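PDB 4RF6: arginine kinase from Anthopleura japonica, which catalyses the reversible transfer of a phosphoryl group from ATP to L-arginine, giving phosphoarginine and ADP, with two phosphagen kinase units joined in one chain. Local coordinates for residues P20-V34 / I61-V74. Residues are numbered along the deposited sequence; the frame is centred on the assembly and turned at random.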
loop_
_atom_site.group_PDB
_atom_site.type_symbol
_atom_site.label_atom_id
_atom_site.label_comp_id
_atom_site.label_asym_id
_atom_site.label_seq_id
_atom_site.Cartn_x
_atom_site.Cartn_y
_atom_site.Cartn_z
ATOM N N PRO A 20 -47.938 0.325 -3.204
ATOM C CA PRO A 20 -47.243 -0.462 -2.180
ATOM C C PRO A 20 -47.471 0.098 -0.774
ATOM O O PRO A 20 -46.719 0.971 -0.327
ATOM C CB PRO A 20 -45.768 -0.336 -2.583
ATOM C CG PRO A 20 -45.685 0.972 -3.287
ATOM C CD PRO A 20 -47.014 1.167 -3.987
ATOM N N ASP A 21 -48.503 -0.407 -0.096
ATOM C CA ASP A 21 -48.782 -0.068 1.306
ATOM C C ASP A 21 -47.576 -0.085 2.275
ATOM O O ASP A 21 -47.502 0.769 3.161
ATOM C CB ASP A 21 -49.903 -0.952 1.877
ATOM C CG ASP A 21 -51.296 -0.509 1.440
ATOM O OD1 ASP A 21 -51.431 0.608 0.893
ATOM O OD2 ASP A 21 -52.255 -1.282 1.660
ATOM N N PRO A 22 -46.642 -1.056 2.132
ATOM C CA PRO A 22 -45.491 -1.070 3.050
ATOM C C PRO A 22 -44.649 0.210 3.062
ATOM O O PRO A 22 -43.822 0.371 3.957
ATOM C CB PRO A 22 -44.655 -2.242 2.537
ATOM C CG PRO A 22 -45.654 -3.174 1.966
ATOM C CD PRO A 22 -46.702 -2.299 1.336
ATOM N N LEU A 23 -44.842 1.103 2.096
ATOM C CA LEU A 23 -44.164 2.394 2.147
ATOM C C LEU A 23 -44.741 3.232 3.292
ATOM O O LEU A 23 -44.093 4.154 3.798
ATOM C CB LEU A 23 -44.259 3.123 0.804
ATOM C CG LEU A 23 -43.489 2.448 -0.336
ATOM C CD1 LEU A 23 -43.412 3.316 -1.581
ATOM C CD2 LEU A 23 -42.092 2.066 0.121
ATOM N N ASN A 24 -45.960 2.887 3.700
ATOM C CA ASN A 24 -46.592 3.476 4.873
ATOM C C ASN A 24 -46.364 2.626 6.124
ATOM O O ASN A 24 -47.018 2.829 7.151
ATOM C CB ASN A 24 -48.093 3.662 4.633
ATOM C CG ASN A 24 -48.392 4.635 3.505
ATOM O OD1 ASN A 24 -47.746 5.674 3.382
ATOM N ND2 ASN A 24 -49.374 4.298 2.673
ATOM N N ASP A 25 -45.449 1.667 6.036
ATOM C CA ASP A 25 -45.113 0.852 7.199
ATOM C C ASP A 25 -44.059 1.536 8.062
ATOM O O ASP A 25 -43.038 2.002 7.557
ATOM C CB ASP A 25 -44.652 -0.551 6.788
ATOM C CG ASP A 25 -45.727 -1.605 6.997
ATOM O OD1 ASP A 25 -46.713 -1.623 6.225
ATOM O OD2 ASP A 25 -45.577 -2.424 7.929
ATOM N N PRO A 26 -44.311 1.594 9.377
ATOM C CA PRO A 26 -43.458 2.260 10.367
ATOM C C PRO A 26 -41.996 1.836 10.239
ATOM O O PRO A 26 -41.098 2.622 10.547
ATOM C CB PRO A 26 -44.031 1.775 11.699
ATOM C CG PRO A 26 -45.459 1.443 11.397
ATOM C CD PRO A 26 -45.476 0.934 9.994
ATOM N N LYS A 27 -41.770 0.609 9.776
ATOM C CA LYS A 27 -40.424 0.093 9.548
ATOM C C LYS A 27 -39.688 0.829 8.431
ATOM O O LYS A 27 -38.457 0.899 8.430
ATOM C CB LYS A 27 -40.483 -1.398 9.217
ATOM C CG LYS A 27 -39.877 -2.287 10.284
ATOM C CD LYS A 27 -38.897 -3.278 9.680
ATOM C CE LYS A 27 -39.601 -4.400 8.935
ATOM N NZ LYS A 27 -38.611 -5.283 8.253
ATOM N N CYS A 28 -40.445 1.364 7.479
ATOM C CA CYS A 28 -39.859 2.037 6.326
ATOM C C CYS A 28 -38.974 3.208 6.751
ATOM O O CYS A 28 -39.312 3.943 7.681
ATOM C CB CYS A 28 -40.961 2.526 5.384
ATOM S SG CYS A 28 -40.379 3.148 3.794
ATOM N N ASN A 29 -37.834 3.359 6.082
ATOM C CA ASN A 29 -36.958 4.505 6.292
ATOM C C ASN A 29 -37.697 5.778 5.893
ATOM O O ASN A 29 -38.072 5.939 4.734
ATOM C CB ASN A 29 -35.674 4.337 5.474
ATOM C CG ASN A 29 -34.678 5.465 5.689
ATOM O OD1 ASN A 29 -34.900 6.368 6.494
ATOM N ND2 ASN A 29 -33.563 5.409 4.966
ATOM N N PRO A 30 -37.926 6.684 6.860
ATOM C CA PRO A 30 -38.666 7.924 6.585
ATOM C C PRO A 30 -37.867 8.848 5.665
ATOM O O PRO A 30 -38.380 9.873 5.208
ATOM C CB PRO A 30 -38.821 8.561 7.974
ATOM C CG PRO A 30 -38.537 7.466 8.956
ATOM C CD PRO A 30 -37.553 6.564 8.280
ATOM N N LYS A 31 -36.615 8.474 5.407
ATOM C CA LYS A 31 -35.734 9.210 4.504
ATOM C C LYS A 31 -35.698 8.570 3.119
ATOM O O LYS A 31 -34.996 9.045 2.222
ATOM C CB LYS A 31 -34.318 9.255 5.077
ATOM C CG LYS A 31 -34.223 9.869 6.462
ATOM C CD LYS A 31 -34.369 11.380 6.415
ATOM C CE LYS A 31 -33.053 12.072 6.750
ATOM N NZ LYS A 31 -32.536 11.663 8.090
ATOM N N SER A 32 -36.448 7.484 2.957
ATOM C CA SER A 32 -36.529 6.790 1.673
ATOM C C SER A 32 -37.073 7.717 0.594
ATOM O O SER A 32 -38.138 8.316 0.758
ATOM C CB SER A 32 -37.408 5.547 1.781
ATOM O OG SER A 32 -37.631 4.966 0.514
ATOM N N LEU A 33 -36.332 7.838 -0.505
ATOM C CA LEU A 33 -36.736 8.719 -1.594
ATOM C C LEU A 33 -37.965 8.184 -2.321
ATOM O O LEU A 33 -38.805 8.964 -2.775
ATOM C CB LEU A 33 -35.574 8.974 -2.560
ATOM C CG LEU A 33 -34.415 9.767 -1.939
ATOM C CD1 LEU A 33 -33.363 10.179 -2.966
ATOM C CD2 LEU A 33 -34.949 10.994 -1.219
ATOM N N VAL A 34 -38.086 6.861 -2.425
ATOM C CA VAL A 34 -39.271 6.279 -3.060
ATOM C C VAL A 34 -40.517 6.498 -2.195
ATOM O O VAL A 34 -41.601 6.777 -2.713
ATOM C CB VAL A 34 -39.092 4.779 -3.428
ATOM C CG1 VAL A 34 -38.912 3.921 -2.181
ATOM C CG2 VAL A 34 -40.291 4.290 -4.243
ATOM N N ILE A 61 -39.689 0.438 -8.784
ATOM C CA ILE A 61 -39.786 0.716 -7.356
ATOM C C ILE A 61 -39.637 -0.531 -6.496
ATOM O O ILE A 61 -39.613 -0.434 -5.270
ATOM C CB ILE A 61 -41.130 1.380 -6.994
ATOM C CG1 ILE A 61 -42.282 0.395 -7.217
ATOM C CG2 ILE A 61 -41.328 2.676 -7.788
ATOM C CD1 ILE A 61 -43.617 0.888 -6.687
ATOM N N ASN A 62 -39.539 -1.698 -7.128
ATOM C CA ASN A 62 -39.602 -2.962 -6.388
ATOM C C ASN A 62 -38.594 -3.088 -5.247
ATOM O O ASN A 62 -38.949 -3.528 -4.149
ATOM C CB ASN A 62 -39.477 -4.170 -7.316
ATOM C CG ASN A 62 -39.806 -5.478 -6.609
ATOM O OD1 ASN A 62 -40.875 -5.616 -6.009
ATOM N ND2 ASN A 62 -38.879 -6.432 -6.652
ATOM N N SER A 63 -37.346 -2.707 -5.499
ATOM C CA SER A 63 -36.300 -2.876 -4.493
ATOM C C SER A 63 -36.586 -2.042 -3.245
ATOM O O SER A 63 -36.331 -2.481 -2.117
ATOM C CB SER A 63 -34.931 -2.523 -5.062
ATOM O OG SER A 63 -33.916 -2.798 -4.118
ATOM N N GLY A 64 -37.133 -0.848 -3.452
ATOM C CA GLY A 64 -37.446 0.050 -2.354
ATOM C C GLY A 64 -38.621 -0.386 -1.495
ATOM O O GLY A 64 -38.783 0.093 -0.368
ATOM N N VAL A 65 -39.450 -1.281 -2.026
ATOM C CA VAL A 65 -40.565 -1.831 -1.263
ATOM C C VAL A 65 -40.131 -3.116 -0.560
ATOM O O VAL A 65 -40.477 -3.351 0.603
ATOM C CB VAL A 65 -41.782 -2.124 -2.154
ATOM C CG1 VAL A 65 -42.984 -2.482 -1.295
ATOM C CG2 VAL A 65 -42.103 -0.923 -3.032
ATOM N N VAL A 66 -39.376 -3.947 -1.280
ATOM C CA VAL A 66 -38.812 -5.168 -0.712
ATOM C C VAL A 66 -37.879 -4.809 0.438
ATOM O O VAL A 66 -37.941 -5.406 1.514
ATOM C CB VAL A 66 -38.037 -5.985 -1.766
ATOM C CG1 VAL A 66 -37.230 -7.110 -1.109
ATOM C CG2 VAL A 66 -38.989 -6.550 -2.812
ATOM N N ASN A 67 -37.021 -3.822 0.196
ATOM C CA ASN A 67 -36.084 -3.339 1.201
ATOM C C ASN A 67 -36.521 -1.976 1.719
ATOM O O ASN A 67 -36.075 -0.940 1.219
ATOM C CB ASN A 67 -34.672 -3.253 0.615
ATOM C CG ASN A 67 -34.251 -4.534 -0.084
ATOM O OD1 ASN A 67 -33.924 -5.529 0.563
ATOM N ND2 ASN A 67 -34.258 -4.514 -1.415
ATOM N N LEU A 68 -37.392 -1.986 2.723
ATOM C CA LEU A 68 -37.992 -0.763 3.258
ATOM C C LEU A 68 -36.966 0.195 3.865
ATOM O O LEU A 68 -37.235 1.389 4.018
ATOM C CB LEU A 68 -39.064 -1.113 4.293
ATOM C CG LEU A 68 -40.320 -1.784 3.739
ATOM C CD1 LEU A 68 -41.185 -2.328 4.866
ATOM C CD2 LEU A 68 -41.117 -0.818 2.863
ATOM N N ASP A 69 -35.793 -0.334 4.205
ATOM C CA ASP A 69 -34.727 0.468 4.799
ATOM C C ASP A 69 -33.904 1.234 3.755
ATOM O O ASP A 69 -32.916 1.894 4.095
ATOM C CB ASP A 69 -33.808 -0.420 5.638
ATOM C CG ASP A 69 -33.164 -1.526 4.825
ATOM O OD1 ASP A 69 -33.825 -2.058 3.908
ATOM O OD2 ASP A 69 -31.994 -1.865 5.104
ATOM N N SER A 70 -34.320 1.146 2.494
ATOM C CA SER A 70 -33.598 1.764 1.382
ATOM C C SER A 70 -33.433 3.266 1.554
ATOM O O SER A 70 -34.314 3.936 2.095
ATOM C CB SER A 70 -34.328 1.496 0.061
ATOM O OG SER A 70 -34.529 0.115 -0.142
ATOM N N GLY A 71 -32.307 3.791 1.082
ATOM C CA GLY A 71 -32.094 5.227 1.056
ATOM C C GLY A 71 -32.819 5.836 -0.130
ATOM O O GLY A 71 -33.583 6.795 0.011
ATOM N N VAL A 72 -32.583 5.259 -1.306
ATOM C CA VAL A 72 -33.205 5.720 -2.544
ATOM C C VAL A 72 -34.430 4.864 -2.891
ATOM O O VAL A 72 -35.566 5.341 -2.836
ATOM C CB VAL A 72 -32.201 5.700 -3.706
ATOM C CG1 VAL A 72 -32.854 6.208 -4.976
ATOM C CG2 VAL A 72 -30.981 6.550 -3.363
ATOM N N GLY A 73 -34.197 3.608 -3.261
ATOM C CA GLY A 73 -35.282 2.659 -3.437
ATOM C C GLY A 73 -35.902 2.522 -4.817
ATOM O O GLY A 73 -36.953 1.886 -4.961
ATOM N N VAL A 74 -35.282 3.123 -5.831
ATOM C CA VAL A 74 -35.689 2.867 -7.215
ATOM C C VAL A 74 -34.476 2.579 -8.103
ATOM O O VAL A 74 -33.373 3.070 -7.844
ATOM C CB VAL A 74 -36.497 4.027 -7.831
ATOM C CG1 VAL A 74 -37.690 4.385 -6.961
ATOM C CG2 VAL A 74 -35.613 5.245 -8.049
HETATM O O HOH W 1 -37.786 2.411 0.789
#
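Two successive amides at the start of helix 33-37, those of Leu33 and Val34, are taken up by a glycine-bearing loop farther along the same chain, after helix 57-66. Leu33 N donates to Gly71 O (3.0 Å). Val34 N lies nearly in line with the Val72 C=O (170°), though its N-H points off at an angle (136° at H). Ser32, the N-cap residue, lays its CA against Gly71 O. Its OG, anti to the backbone N (chi1 173°), weakly caps Lys35 N and meets a water at 2.6 Å from OG; that water donates to Gly64 O and weakly to Leu68 O, bridging cap and helix end.

Farther back, Asn29 N gives Leu68 O a nearly straight bond of 2.9 Å, the N lying above the carbonyl plane. The Asn29 amide is split between two jobs: OD1 closes an Asx turn by accepting from Lys31 N, while ND2 reaches Ser70 O in a weak bond.

Apolar groups seal the rest. Leu68 pushes CD2 against Pro22, 3.2 Å from Pro22 O; Leu23 CD2 and Cys28 SG each reach Leu68 CD2 at 4.1 Å, Leu23 at a slant. Pro20 CB sits over both methyls of Val65. Val34 CG2 touches both Val74 CG1 and Ile61 CG2, the Ile61 side chain crossing at about a right angle. Gly64 and Gly73, lacking side chains, let their backbone approach Val34 CG1.

The bonds thus tie helix 33-37 to Gly71-Val74, which by similarity bind substrate; the Val72 side chain lies about 5 Å from that of Cys278. Asp69 points its CB away from residues 20-34, and its OD2 forms a salt bridge with Arg200 NH2 of helix 200-205. Within the small N-terminal domain, helix 7-14 covers Pro22, Leu38 covers Pro20 and Leu23, and helix 86-96 packs on Ile61 and Val74.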